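Local coordinates for protein ATP-dependent DNA helicase (Mycobacterium smegmatis, PDB 5V9X) that unwinds RNA:DNA hybrids in the 3'-to-5' direction, probably powered by ATP hydrolysis as it tracks along single-stranded DNA, at residues 292-297 and 413-418; 284-289 and 396-401; 258-263 and 441-446; 369-374 and 392-397. One frame throughout, in Å; residues are numbered along the deposited sequence.

In the fold
All four contacts belong to one parallel sheet and its surroundings, the second RecA-like domain of the helicase. Contacts 1, 2 and 3 are buried. Contact 4 is only partly so and lies where strand 394-400 begins. Contacts 2 and 4 both use that strand, and it is hydrogen-bonded to strand 292-296 of contact 1. Contact 3 lies two strands along the sheet from 394-400, on strand 256-262. Contacts 2 and 3 are purely apolar helix-on-strand packing. Contact 1 pairs an apolar floor with polar groups that hold the nucleotide. Contact 4 mixes small apolar touches with the hydrogen-bonded end of a helix. V413 also packs against L258 and M446, which joins contacts 1 and 3.

Contact 1: residues 292-297 and 413-418; sequences SSIVFA and VGRAGH. With ANP (phosphoaminophosphonic acid-adenylate ester), chain C.
The F296 ring meets R415 at its edge, where CZ lies 4.3 Å from R415 CG. I294 CG2 sits over one face of the same ring, 3.5 Å above its plane and offset toward the rim. The R415 guanidinium has ANP O1G at its edge and in its plane. The H418 ring also takes O1G at an edge, in plane, and G414 O lies in that plane too. R415 NH2 and NH1 bond O1G at 2.7 and 2.9 Å. H418 NE2 reaches the same oxygen at 2.9 Å in a nearly straight bond (178°). Three donors therefore grip one gamma-phosphate oxygen. Across the contact, I294 CD1 touches R415 CB at 3.8 Å. The R415 chain then bends at chi2 (-44°) and chi3 (95°), which carries the guanidinium away from I294 and on to the phosphate. R415 NE bonds Q411 O, and H418 ND1 bonds D390. The sequence matches helicase motif VI, and R415 is consistent with an arginine finger. K75 and T76 bind ANP from the first domain. Segment 413-418 links helix 406-413 to strand 424-429, while strand 292-296 pairs with its neighbour in the sheet, strand 394-400.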
loop_
_atom_site.group_PDB
_atom_site.type_symbol
_atom_site.label_atom_id
_atom_site.label_comp_id
_atom_site.label_asym_id
_atom_site.label_seq_id
_atom_site.Cartn_x
_atom_site.Cartn_y
_atom_site.Cartn_z
ATOM N N SER A 292 -10.001 -12.011 -21.447
ATOM C CA SER A 292 -10.026 -12.108 -20.007
ATOM C C SER A 292 -9.706 -10.739 -19.527
ATOM O O SER A 292 -8.841 -10.097 -20.040
ATOM C CB SER A 292 -9.022 -13.114 -19.488
ATOM O OG SER A 292 -9.616 -14.364 -19.231
ATOM N N SER A 293 -10.399 -10.315 -18.503
ATOM C CA SER A 293 -10.244 -8.971 -17.976
ATOM C C SER A 293 -10.214 -9.025 -16.458
ATOM O O SER A 293 -10.911 -9.837 -15.841
ATOM C CB SER A 293 -11.379 -8.058 -18.446
ATOM O OG SER A 293 -11.616 -8.222 -19.833
ATOM N N ILE A 294 -9.393 -8.168 -15.861
ATOM C CA ILE A 294 -9.364 -7.974 -14.418
ATOM C C ILE A 294 -9.978 -6.613 -14.128
ATOM O O ILE A 294 -9.479 -5.585 -14.601
ATOM C CB ILE A 294 -7.941 -8.070 -13.850
ATOM C CG1 ILE A 294 -7.306 -9.414 -14.207
ATOM C CG2 ILE A 294 -7.961 -7.878 -12.342
ATOM C CD1 ILE A 294 -5.864 -9.537 -13.759
ATOM N N VAL A 295 -11.067 -6.609 -13.366
ATOM C CA VAL A 295 -11.695 -5.383 -12.891
ATOM C C VAL A 295 -11.254 -5.174 -11.450
ATOM O O VAL A 295 -11.542 -6.004 -10.580
ATOM C CB VAL A 295 -13.226 -5.455 -13.003
ATOM C CG1 VAL A 295 -13.855 -4.126 -12.610
ATOM C CG2 VAL A 295 -13.639 -5.850 -14.413
ATOM N N PHE A 296 -10.539 -4.084 -11.193
ATOM C CA PHE A 296 -10.045 -3.782 -9.856
ATOM C C PHE A 296 -11.014 -2.853 -9.139
ATOM O O PHE A 296 -11.403 -1.811 -9.677
ATOM C CB PHE A 296 -8.653 -3.151 -9.906
ATOM C CG PHE A 296 -7.543 -4.140 -10.132
ATOM C CD1 PHE A 296 -7.146 -5.000 -9.119
ATOM C CD2 PHE A 296 -6.885 -4.202 -11.352
ATOM C CE1 PHE A 296 -6.120 -5.914 -9.320
ATOM C CE2 PHE A 296 -5.858 -5.112 -11.561
ATOM C CZ PHE A 296 -5.476 -5.970 -10.543
ATOM N N ALA A 297 -11.399 -3.237 -7.925
ATOM C CA ALA A 297 -12.218 -2.417 -7.046
ATOM C C ALA A 297 -11.421 -2.090 -5.792
ATOM O O ALA A 297 -10.653 -2.923 -5.301
ATOM C CB ALA A 297 -13.522 -3.130 -6.677
ATOM N N VAL A 413 -2.620 -2.207 -14.133
ATOM C CA VAL A 413 -2.758 -2.291 -15.586
ATOM C C VAL A 413 -1.705 -3.222 -16.173
ATOM O O VAL A 413 -1.930 -3.852 -17.214
ATOM C CB VAL A 413 -2.688 -0.881 -16.209
ATOM C CG1 VAL A 413 -2.683 -0.953 -17.733
ATOM C CG2 VAL A 413 -3.858 -0.031 -15.724
ATOM N N GLY A 414 -0.556 -3.352 -15.506
ATOM C CA GLY A 414 0.489 -4.247 -15.972
ATOM C C GLY A 414 0.072 -5.702 -16.065
ATOM O O GLY A 414 0.711 -6.469 -16.793
ATOM N N ARG A 415 -0.983 -6.102 -15.347
ATOM C CA ARG A 415 -1.456 -7.481 -15.431
ATOM C C ARG A 415 -1.898 -7.834 -16.846
ATOM O O ARG A 415 -1.793 -8.995 -17.257
ATOM C CB ARG A 415 -2.612 -7.720 -14.456
ATOM C CG ARG A 415 -2.313 -7.432 -12.987
ATOM C CD ARG A 415 -0.963 -7.971 -12.565
ATOM N NE ARG A 415 0.071 -6.946 -12.648
ATOM C CZ ARG A 415 1.368 -7.203 -12.758
ATOM N NH1 ARG A 415 1.796 -8.455 -12.808
ATOM N NH2 ARG A 415 2.237 -6.204 -12.825
ATOM N N ALA A 416 -2.396 -6.857 -17.596
ATOM C CA ALA A 416 -2.788 -7.086 -18.977
ATOM C C ALA A 416 -1.570 -7.055 -19.894
ATOM O O ALA A 416 -0.592 -6.345 -19.640
ATOM C CB ALA A 416 -3.811 -6.041 -19.426
ATOM N N GLY A 417 -1.641 -7.836 -20.969
ATOM C CA GLY A 417 -0.540 -7.923 -21.917
ATOM C C GLY A 417 0.774 -8.326 -21.285
ATOM O O GLY A 417 1.827 -7.776 -21.635
ATOM N N HIS A 418 0.739 -9.288 -20.364
ATOM C CA HIS A 418 1.892 -9.596 -19.517
ATOM C C HIS A 418 2.906 -10.472 -20.259
ATOM O O HIS A 418 3.255 -11.575 -19.838
ATOM C CB HIS A 418 1.423 -10.253 -18.228
ATOM C CG HIS A 418 2.355 -10.048 -17.077
ATOM N ND1 HIS A 418 3.236 -11.018 -16.649
ATOM C CD2 HIS A 418 2.551 -8.977 -16.272
ATOM C CE1 HIS A 418 3.929 -10.555 -15.626
ATOM N NE2 HIS A 418 3.534 -9.320 -15.377
HETATM P PG ANP C . 5.957 -7.966 -13.208
HETATM O O1G ANP C . 4.515 -7.590 -13.322
HETATM O O2G ANP C . 6.181 -8.828 -11.908
HETATM O O3G ANP C . 6.848 -6.659 -13.135
HETATM P PB ANP C . 7.970 -9.383 -14.473
HETATM O O1B ANP C . 8.237 -10.108 -13.123
HETATM O O2B ANP C . 8.885 -8.216 -14.611
HETATM N N3B ANP C . 6.379 -8.879 -14.564
HETATM P PA ANP C . 7.730 -11.868 -15.541
HETATM O O1A ANP C . 6.422 -12.013 -14.853
HETATM O O2A ANP C . 8.871 -12.622 -14.861
HETATM O O3A ANP C . 8.227 -10.366 -15.646
HETATM O "O5'" ANP C . 7.595 -12.321 -17.050
HETATM C "C5'" ANP C . 6.614 -11.823 -18.021
HETATM C "C4'" ANP C . 6.246 -12.943 -18.964
HETATM O "O4'" ANP C . 7.261 -13.096 -19.992
HETATM C "C3'" ANP C . 6.166 -14.305 -18.289
HETATM O "O3'" ANP C . 5.290 -15.142 -19.028
HETATM C "C2'" ANP C . 7.600 -14.820 -18.423
HETATM O "O2'" ANP C . 7.753 -16.202 -18.064
HETATM C "C1'" ANP C . 7.924 -14.344 -19.842
HETATM N N9 ANP C . 9.343 -14.131 -20.142
HETATM C C8 ANP C . 10.406 -14.102 -19.277
HETATM N N7 ANP C . 11.561 -13.867 -19.855
HETATM C C5 ANP C . 11.237 -13.746 -21.197
HETATM C C6 ANP C . 12.016 -13.494 -22.342
HETATM N N6 ANP C . 13.338 -13.312 -22.312
HETATM N N1 ANP C . 11.380 -13.436 -23.536
HETATM C C2 ANP C . 10.056 -13.615 -23.569
HETATM N N3 ANP C . 9.219 -13.859 -22.556
HETATM C C4 ANP C . 9.875 -13.909 -21.390
#

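Contact 2: residues 284-289 and 396-401; sequences VDLVEA and LVIQVE
L286, in the last turns of helix 276-288, packs on L396 and I398, which lie two residues apart on the extended strand 394-400 and point to the same side. The contact is apolar and is carried by these three side chains. L286 CB lies at the junction, 3.8 Å from L396 CD2 and 3.9 Å from I398 CD1. One branch of the leucine joins in as well, with L286 CD1 3.9 Å from I398 CD1. The I398 side chain is extended beyond CB (chi2 178°), which carries CD1 out from the strand to the helix. L286 and I398 pass at a slant. L396 comes in beside the turn of the helix, and its CD2 is also 3.8 Å from L286 O. That carbonyl oxygen accepts a hydrogen bond from H290. F429 of strand 424-429 touches both L286 and I398, which widens the apolar layer. Beyond it, the strand end is polar. Q399 NE2 bonds E401 O at 3.0 Å, with the acceptor in the plane of the amide. R412 and N298 hold the same amide group, through OE1 and NE2 respectively. Helix 276-288 joins strand 256-262 to strand 292-296, and both run parallel. Strands 424-429 and 394-400 lie between them in the sheet, so the helix spans them. This is a beta-alpha-beta crossover, the repeating unit of the RecA-like fold.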
loop_
_atom_site.group_PDB
_atom_site.type_symbol
_atom_site.label_atom_id
_atom_site.label_comp_id
_atom_site.label_asym_id
_atom_site.label_seq_id
_atom_site.Cartn_x
_atom_site.Cartn_y
_atom_site.Cartn_z
ATOM N N VAL A 284 -19.273 -4.731 -18.863
ATOM C CA VAL A 284 -19.675 -5.963 -19.534
ATOM C C VAL A 284 -19.414 -5.856 -21.031
ATOM O O VAL A 284 -18.967 -6.818 -21.669
ATOM C CB VAL A 284 -21.150 -6.284 -19.227
ATOM C CG1 VAL A 284 -21.582 -7.551 -19.945
ATOM C CG2 VAL A 284 -21.356 -6.434 -17.729
ATOM N N ASP A 285 -19.678 -4.682 -21.612
ATOM C CA ASP A 285 -19.321 -4.447 -23.008
ATOM C C ASP A 285 -17.832 -4.675 -23.240
ATOM O O ASP A 285 -17.435 -5.273 -24.248
ATOM C CB ASP A 285 -19.709 -3.026 -23.423
ATOM C CG ASP A 285 -21.208 -2.836 -23.553
ATOM O OD1 ASP A 285 -21.961 -3.808 -23.339
ATOM O OD2 ASP A 285 -21.634 -1.707 -23.875
ATOM N N LEU A 286 -16.994 -4.215 -22.309
ATOM C CA LEU A 286 -15.552 -4.352 -22.484
ATOM C C LEU A 286 -15.094 -5.786 -22.239
ATOM O O LEU A 286 -14.206 -6.284 -22.939
ATOM C CB LEU A 286 -14.822 -3.379 -21.559
ATOM C CG LEU A 286 -14.850 -1.925 -22.036
ATOM C CD1 LEU A 286 -14.436 -0.969 -20.926
ATOM C CD2 LEU A 286 -13.948 -1.760 -23.249
ATOM N N VAL A 287 -15.685 -6.465 -21.253
ATOM C CA VAL A 287 -15.328 -7.859 -20.999
ATOM C C VAL A 287 -15.728 -8.729 -22.183
ATOM O O VAL A 287 -14.929 -9.524 -22.689
ATOM C CB VAL A 287 -15.973 -8.358 -19.693
ATOM C CG1 VAL A 287 -15.706 -9.843 -19.510
ATOM C CG2 VAL A 287 -15.446 -7.576 -18.503
ATOM N N GLU A 288 -16.973 -8.583 -22.646
ATOM C CA GLU A 288 -17.448 -9.363 -23.784
ATOM C C GLU A 288 -16.625 -9.115 -25.040
ATOM O O GLU A 288 -16.624 -9.958 -25.943
ATOM C CB GLU A 288 -18.924 -9.054 -24.051
ATOM C CG GLU A 288 -19.880 -9.598 -22.992
ATOM C CD GLU A 288 -21.331 -9.215 -23.250
ATOM O OE1 GLU A 288 -21.577 -8.290 -24.055
ATOM O OE2 GLU A 288 -22.227 -9.842 -22.643
ATOM N N ALA A 289 -15.915 -8.012 -25.085
ATOM C CA ALA A 289 -15.096 -7.714 -26.225
ATOM C C ALA A 289 -13.655 -8.168 -26.096
ATOM O O ALA A 289 -12.906 -8.069 -27.048
ATOM C CB ALA A 289 -15.141 -6.234 -26.484
ATOM N N LEU A 396 -6.961 -7.103 -20.830
ATOM C CA LEU A 396 -7.656 -5.890 -20.417
ATOM C C LEU A 396 -7.663 -5.818 -18.898
ATOM O O LEU A 396 -7.962 -6.812 -18.230
ATOM C CB LEU A 396 -9.094 -5.860 -20.950
ATOM C CG LEU A 396 -9.916 -4.619 -20.585
ATOM C CD1 LEU A 396 -9.495 -3.426 -21.429
ATOM C CD2 LEU A 396 -11.408 -4.882 -20.722
ATOM N N VAL A 397 -7.324 -4.650 -18.360
ATOM C CA VAL A 397 -7.524 -4.334 -16.950
ATOM C C VAL A 397 -8.417 -3.107 -16.872
ATOM O O VAL A 397 -8.161 -2.101 -17.543
ATOM C CB VAL A 397 -6.194 -4.086 -16.212
ATOM C CG1 VAL A 397 -6.458 -3.470 -14.844
ATOM C CG2 VAL A 397 -5.414 -5.383 -16.063
ATOM N N ILE A 398 -9.471 -3.194 -16.068
ATOM C CA ILE A 398 -10.373 -2.077 -15.825
ATOM C C ILE A 398 -10.197 -1.637 -14.380
ATOM O O ILE A 398 -10.222 -2.468 -13.463
ATOM C CB ILE A 398 -11.833 -2.454 -16.116
ATOM C CG1 ILE A 398 -12.005 -2.843 -17.585
ATOM C CG2 ILE A 398 -12.753 -1.303 -15.760
ATOM C CD1 ILE A 398 -13.412 -3.264 -17.939
ATOM N N GLN A 399 -10.010 -0.336 -14.177
ATOM C CA GLN A 399 -9.838 0.245 -12.851
ATOM C C GLN A 399 -11.065 1.091 -12.540
ATOM O O GLN A 399 -11.304 2.110 -13.195
ATOM C CB GLN A 399 -8.562 1.079 -12.777
ATOM C CG GLN A 399 -8.396 1.842 -11.472
ATOM C CD GLN A 399 -8.282 0.925 -10.273
ATOM O OE1 GLN A 399 -7.612 -0.106 -10.333
ATOM N NE2 GLN A 399 -8.941 1.291 -9.178
ATOM N N VAL A 400 -11.842 0.663 -11.550
ATOM C CA VAL A 400 -13.007 1.412 -11.092
ATOM C C VAL A 400 -12.547 2.372 -10.005
ATOM O O VAL A 400 -11.939 1.948 -9.016
ATOM C CB VAL A 400 -14.108 0.471 -10.581
ATOM C CG1 VAL A 400 -15.050 1.203 -9.638
ATOM C CG2 VAL A 400 -14.885 -0.105 -11.755
ATOM N N GLU A 401 -12.830 3.665 -10.201
ATOM C CA GLU A 401 -12.333 4.763 -9.373
ATOM C C GLU A 401 -10.827 4.927 -9.555
ATOM O O GLU A 401 -10.140 3.981 -9.953
ATOM C CB GLU A 401 -12.682 4.550 -7.894
ATOM C CG GLU A 401 -12.437 5.758 -6.995
ATOM C CD GLU A 401 -12.914 5.538 -5.570
ATOM O OE1 GLU A 401 -12.820 4.394 -5.076
ATOM O OE2 GLU A 401 -13.392 6.510 -4.948
#

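Contact 3: residues 258-263 and 441-446; sequences LSVQVP and VTVQRM
V260 and V443 meet through one methyl each, with V260 CG2 3.6 Å from V443 CG2. The two valines point past each other in opposite directions. V443 uses its other branch on the neighbouring residue of the strand face, and V443 CG1 lies 3.9 Å from L258 CD1. L258 also packs on M446. The methionine bends at chi3 (67°), which brings CE back to within 3.8 Å of both L258 CD1 and L258 CD2. L258 and V260 are alternate residues of strand 256-262, and V443 and M446 are one turn apart on helix 433-448. The helix runs antiparallel to the strand (174°), with the axes of the two short segments 9.1 Å apart. In the next shell, V413 touches L258 and M446, L410 backs M446, L428 lies against V443, and P430 against V260. Q261 points the other way and packs on L286 of helix 276-288, so helices lie on both sides of the sheet. The strand pairs with strands 424-429 and 657-659. Helix layers on both faces of a parallel sheet are the three-layer alpha/beta sandwich of RecA-like helicase domains.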
loop_
_atom_site.group_PDB
_atom_site.type_symbol
_atom_site.label_atom_id
_atom_site.label_comp_id
_atom_site.label_asym_id
_atom_site.label_seq_id
_atom_site.Cartn_x
_atom_site.Cartn_y
_atom_site.Cartn_z
ATOM N N LEU A 258 -4.015 3.445 -22.335
ATOM C CA LEU A 258 -4.879 3.885 -21.251
ATOM C C LEU A 258 -6.083 4.655 -21.789
ATOM O O LEU A 258 -6.083 5.159 -22.914
ATOM C CB LEU A 258 -4.096 4.748 -20.261
ATOM C CG LEU A 258 -2.854 4.087 -19.664
ATOM C CD1 LEU A 258 -2.141 5.042 -18.718
ATOM C CD2 LEU A 258 -3.223 2.796 -18.949
ATOM N N SER A 259 -7.116 4.743 -20.955
ATOM C CA SER A 259 -8.384 5.324 -21.366
ATOM C C SER A 259 -9.211 5.650 -20.131
ATOM O O SER A 259 -9.224 4.880 -19.166
ATOM C CB SER A 259 -9.150 4.363 -22.283
ATOM O OG SER A 259 -10.487 4.788 -22.468
ATOM N N VAL A 260 -9.893 6.793 -20.167
ATOM C CA VAL A 260 -10.787 7.228 -19.098
ATOM C C VAL A 260 -12.176 7.358 -19.703
ATOM O O VAL A 260 -12.444 8.299 -20.462
ATOM C CB VAL A 260 -10.336 8.550 -18.462
ATOM C CG1 VAL A 260 -11.343 9.005 -17.418
ATOM C CG2 VAL A 260 -8.963 8.397 -17.837
ATOM N N GLN A 261 -13.061 6.424 -19.369
ATOM C CA GLN A 261 -14.389 6.346 -19.961
ATOM C C GLN A 261 -15.439 6.805 -18.957
ATOM O O GLN A 261 -15.449 6.354 -17.806
ATOM C CB GLN A 261 -14.685 4.921 -20.438
ATOM C CG GLN A 261 -13.709 4.424 -21.502
ATOM C CD GLN A 261 -14.036 3.032 -22.016
ATOM O OE1 GLN A 261 -15.078 2.463 -21.689
ATOM N NE2 GLN A 261 -13.141 2.476 -22.828
ATOM N N VAL A 262 -16.314 7.707 -19.400
ATOM C CA VAL A 262 -17.453 8.176 -18.615
ATOM C C VAL A 262 -18.724 7.884 -19.405
ATOM O O VAL A 262 -18.982 8.532 -20.430
ATOM C CB VAL A 262 -17.330 9.672 -18.283
ATOM C CG1 VAL A 262 -18.631 10.191 -17.692
ATOM C CG2 VAL A 262 -16.178 9.907 -17.322
ATOM N N PRO A 263 -19.545 6.921 -18.974
ATOM C CA PRO A 263 -20.669 6.482 -19.817
ATOM C C PRO A 263 -21.822 7.472 -19.901
ATOM O O PRO A 263 -22.640 7.353 -20.822
ATOM C CB PRO A 263 -21.119 5.170 -19.152
ATOM C CG PRO A 263 -19.991 4.778 -18.233
ATOM C CD PRO A 263 -19.373 6.063 -17.791
ATOM N N VAL A 441 -5.433 12.702 -13.937
ATOM C CA VAL A 441 -4.073 12.924 -13.451
ATOM C C VAL A 441 -3.335 11.599 -13.314
ATOM O O VAL A 441 -2.146 11.498 -13.636
ATOM C CB VAL A 441 -4.096 13.700 -12.120
ATOM C CG1 VAL A 441 -2.693 13.819 -11.546
ATOM C CG2 VAL A 441 -4.705 15.079 -12.319
ATOM N N THR A 442 -4.032 10.561 -12.851
ATOM C CA THR A 442 -3.402 9.253 -12.706
ATOM C C THR A 442 -2.932 8.719 -14.054
ATOM O O THR A 442 -1.788 8.272 -14.191
ATOM C CB THR A 442 -4.370 8.276 -12.042
ATOM O OG1 THR A 442 -4.717 8.762 -10.740
ATOM C CG2 THR A 442 -3.727 6.906 -11.909
ATOM N N VAL A 443 -3.805 8.762 -15.065
ATOM C CA VAL A 443 -3.409 8.359 -16.413
ATOM C C VAL A 443 -2.244 9.209 -16.901
ATOM O O VAL A 443 -1.302 8.704 -17.525
ATOM C CB VAL A 443 -4.612 8.445 -17.371
ATOM C CG1 VAL A 443 -4.159 8.350 -18.822
ATOM C CG2 VAL A 443 -5.618 7.351 -17.057
ATOM N N GLN A 444 -2.285 10.511 -16.610
ATOM C CA GLN A 444 -1.213 11.408 -17.025
ATOM C C GLN A 444 0.122 10.990 -16.419
ATOM O O GLN A 444 1.126 10.858 -17.130
ATOM C CB GLN A 444 -1.567 12.841 -16.629
ATOM C CG GLN A 444 -0.489 13.863 -16.916
ATOM C CD GLN A 444 -0.863 15.240 -16.408
ATOM O OE1 GLN A 444 -1.559 15.998 -17.087
ATOM N NE2 GLN A 444 -0.411 15.570 -15.203
ATOM N N ARG A 445 0.151 10.771 -15.102
ATOM C CA ARG A 445 1.396 10.395 -14.439
ATOM C C ARG A 445 1.863 9.005 -14.858
ATOM O O ARG A 445 3.072 8.755 -14.916
ATOM C CB ARG A 445 1.223 10.462 -12.921
ATOM C CG ARG A 445 0.698 11.798 -12.399
ATOM C CD ARG A 445 1.819 12.766 -12.062
ATOM N NE ARG A 445 2.409 12.491 -10.754
ATOM C CZ ARG A 445 3.425 13.170 -10.235
ATOM N NH1 ARG A 445 3.975 14.167 -10.916
ATOM N NH2 ARG A 445 3.897 12.852 -9.038
ATOM N N MET A 446 0.928 8.093 -15.147
ATOM C CA MET A 446 1.308 6.747 -15.573
ATOM C C MET A 446 2.034 6.774 -16.911
ATOM O O MET A 446 3.002 6.030 -17.114
ATOM C CB MET A 446 0.073 5.853 -15.671
ATOM C CG MET A 446 -0.556 5.474 -14.351
ATOM S SD MET A 446 -2.204 4.775 -14.593
ATOM C CE MET A 446 -1.802 3.250 -15.441
#

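Contact 4: residues 369-374 and 392-397; sequences DDLKSG and GAVDLV
The carbonyl O of D369 takes two donors from S373, just ahead of G374, which meets A393 across the contact. S373 N bonds it at 3.2 Å and S373 OG at 3.3 Å. They approach from opposite faces of the carbonyl plane. The next amide, G374 N, bonds L371 O at 3.1 Å. These bonds close the end of helix 361-372, and the chain leaves it at G374 with positive phi (77°). The bare CA of G374 lies 3.8 Å from A393 CB. The alanine methyl thus rests directly on backbone where the helix finishes. The carbonyl O of L371 also lies near this methyl, 4.2 Å from A393 CB. Deeper in, L371 CD1 meets V394 CG2 at 3.8 Å, and the two side chains pass at a slant. L371 has CG anti to the backbone N (chi1 -177°), which swings CD1 over to V394. M391 and S292 also touch L371, and V394 packs on I294 of the next strand. K372 starts away from segment 392-397, and its NZ forms a salt bridge with D112 and bonds N116 and D390 O. The two segments meet mainly by carbon: a methyl on the glycine backbone and a leucine on a valine. The apolar touches seat the helix end on the strand, and the K372 salt bridge links it to the first domain.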
loop_
_atom_site.group_PDB
_atom_site.type_symbol
_atom_site.label_atom_id
_atom_site.label_comp_id
_atom_site.label_asym_id
_atom_site.label_seq_id
_atom_site.Cartn_x
_atom_site.Cartn_y
_atom_site.Cartn_z
ATOM N N ASP A 369 -6.909 -20.426 -11.046
ATOM C CA ASP A 369 -6.683 -21.485 -12.025
ATOM C C ASP A 369 -7.484 -21.232 -13.298
ATOM O O ASP A 369 -6.950 -21.340 -14.408
ATOM C CB ASP A 369 -7.034 -22.844 -11.419
ATOM C CG ASP A 369 -6.477 -24.006 -12.226
ATOM O OD1 ASP A 369 -6.781 -24.106 -13.435
ATOM O OD2 ASP A 369 -5.726 -24.822 -11.647
ATOM N N ASP A 370 -8.769 -20.896 -13.157
ATOM C CA ASP A 370 -9.592 -20.617 -14.329
ATOM C C ASP A 370 -9.175 -19.332 -15.034
ATOM O O ASP A 370 -9.440 -19.184 -16.232
ATOM C CB ASP A 370 -11.067 -20.551 -13.935
ATOM C CG ASP A 370 -11.621 -21.902 -13.536
ATOM O OD1 ASP A 370 -10.982 -22.924 -13.864
ATOM O OD2 ASP A 370 -12.695 -21.945 -12.899
ATOM N N LEU A 371 -8.534 -18.403 -14.321
ATOM C CA LEU A 371 -7.968 -17.225 -14.966
ATOM C C LEU A 371 -6.675 -17.566 -15.695
ATOM O O LEU A 371 -6.429 -17.065 -16.799
ATOM C CB LEU A 371 -7.719 -16.128 -13.932
ATOM C CG LEU A 371 -7.193 -14.781 -14.432
ATOM C CD1 LEU A 371 -8.198 -14.129 -15.365
ATOM C CD2 LEU A 371 -6.879 -13.870 -13.259
ATOM N N LYS A 372 -5.841 -18.413 -15.086
ATOM C CA LYS A 372 -4.597 -18.835 -15.719
ATOM C C LYS A 372 -4.851 -19.510 -17.061
ATOM O O LYS A 372 -4.046 -19.367 -17.990
ATOM C CB LYS A 372 -3.836 -19.777 -14.781
ATOM C CG LYS A 372 -2.376 -20.005 -15.146
ATOM C CD LYS A 372 -1.549 -18.754 -14.903
ATOM C CE LYS A 372 -0.060 -19.046 -14.940
ATOM N NZ LYS A 372 0.740 -17.851 -14.550
ATOM N N SER A 373 -5.963 -20.232 -17.190
ATOM C CA SER A 373 -6.289 -20.960 -18.409
ATOM C C SER A 373 -7.221 -20.188 -19.336
ATOM O O SER A 373 -7.541 -20.684 -20.422
ATOM C CB SER A 373 -6.920 -22.311 -18.058
ATOM O OG SER A 373 -8.132 -22.134 -17.346
ATOM N N GLY A 374 -7.661 -18.995 -18.945
ATOM C CA GLY A 374 -8.581 -18.232 -19.758
ATOM C C GLY A 374 -10.020 -18.691 -19.705
ATOM O O GLY A 374 -10.872 -18.068 -20.351
ATOM N N GLY A 392 -1.406 -14.980 -18.959
ATOM C CA GLY A 392 -1.240 -14.729 -20.382
ATOM C C GLY A 392 -2.530 -14.523 -21.149
ATOM O O GLY A 392 -2.474 -14.115 -22.314
ATOM N N ALA A 393 -3.680 -14.790 -20.533
ATOM C CA ALA A 393 -4.968 -14.618 -21.191
ATOM C C ALA A 393 -5.603 -13.260 -20.923
ATOM O O ALA A 393 -6.590 -12.918 -21.580
ATOM C CB ALA A 393 -5.936 -15.721 -20.755
ATOM N N VAL A 394 -5.070 -12.484 -19.984
ATOM C CA VAL A 394 -5.650 -11.193 -19.631
ATOM C C VAL A 394 -5.129 -10.148 -20.614
ATOM O O VAL A 394 -3.936 -9.840 -20.633
ATOM C CB VAL A 394 -5.323 -10.805 -18.185
ATOM C CG1 VAL A 394 -5.916 -9.443 -17.854
ATOM C CG2 VAL A 394 -5.839 -11.860 -17.224
ATOM N N ASP A 395 -6.026 -9.601 -21.439
ATOM C CA ASP A 395 -5.670 -8.520 -22.352
ATOM C C ASP A 395 -6.451 -7.244 -22.053
ATOM O O ASP A 395 -6.583 -6.382 -22.929
ATOM C CB ASP A 395 -5.866 -8.947 -23.811
ATOM C CG ASP A 395 -7.283 -9.410 -24.114
ATOM O OD1 ASP A 395 -8.083 -9.578 -23.171
ATOM O OD2 ASP A 395 -7.594 -9.609 -25.308
ATOM N N LEU A 396 -6.961 -7.103 -20.830
ATOM C CA LEU A 396 -7.656 -5.890 -20.417
ATOM C C LEU A 396 -7.663 -5.818 -18.898
ATOM O O LEU A 396 -7.962 -6.812 -18.230
ATOM C CB LEU A 396 -9.094 -5.860 -20.950
ATOM C CG LEU A 396 -9.916 -4.619 -20.585
ATOM C CD1 LEU A 396 -9.495 -3.426 -21.429
ATOM C CD2 LEU A 396 -11.408 -4.882 -20.722
ATOM N N VAL A 397 -7.324 -4.650 -18.360
ATOM C CA VAL A 397 -7.524 -4.334 -16.950
ATOM C C VAL A 397 -8.417 -3.107 -16.872
ATOM O O VAL A 397 -8.161 -2.101 -17.543
ATOM C CB VAL A 397 -6.194 -4.086 -16.212
ATOM C CG1 VAL A 397 -6.458 -3.470 -14.844
ATOM C CG2 VAL A 397 -5.414 -5.383 -16.063
#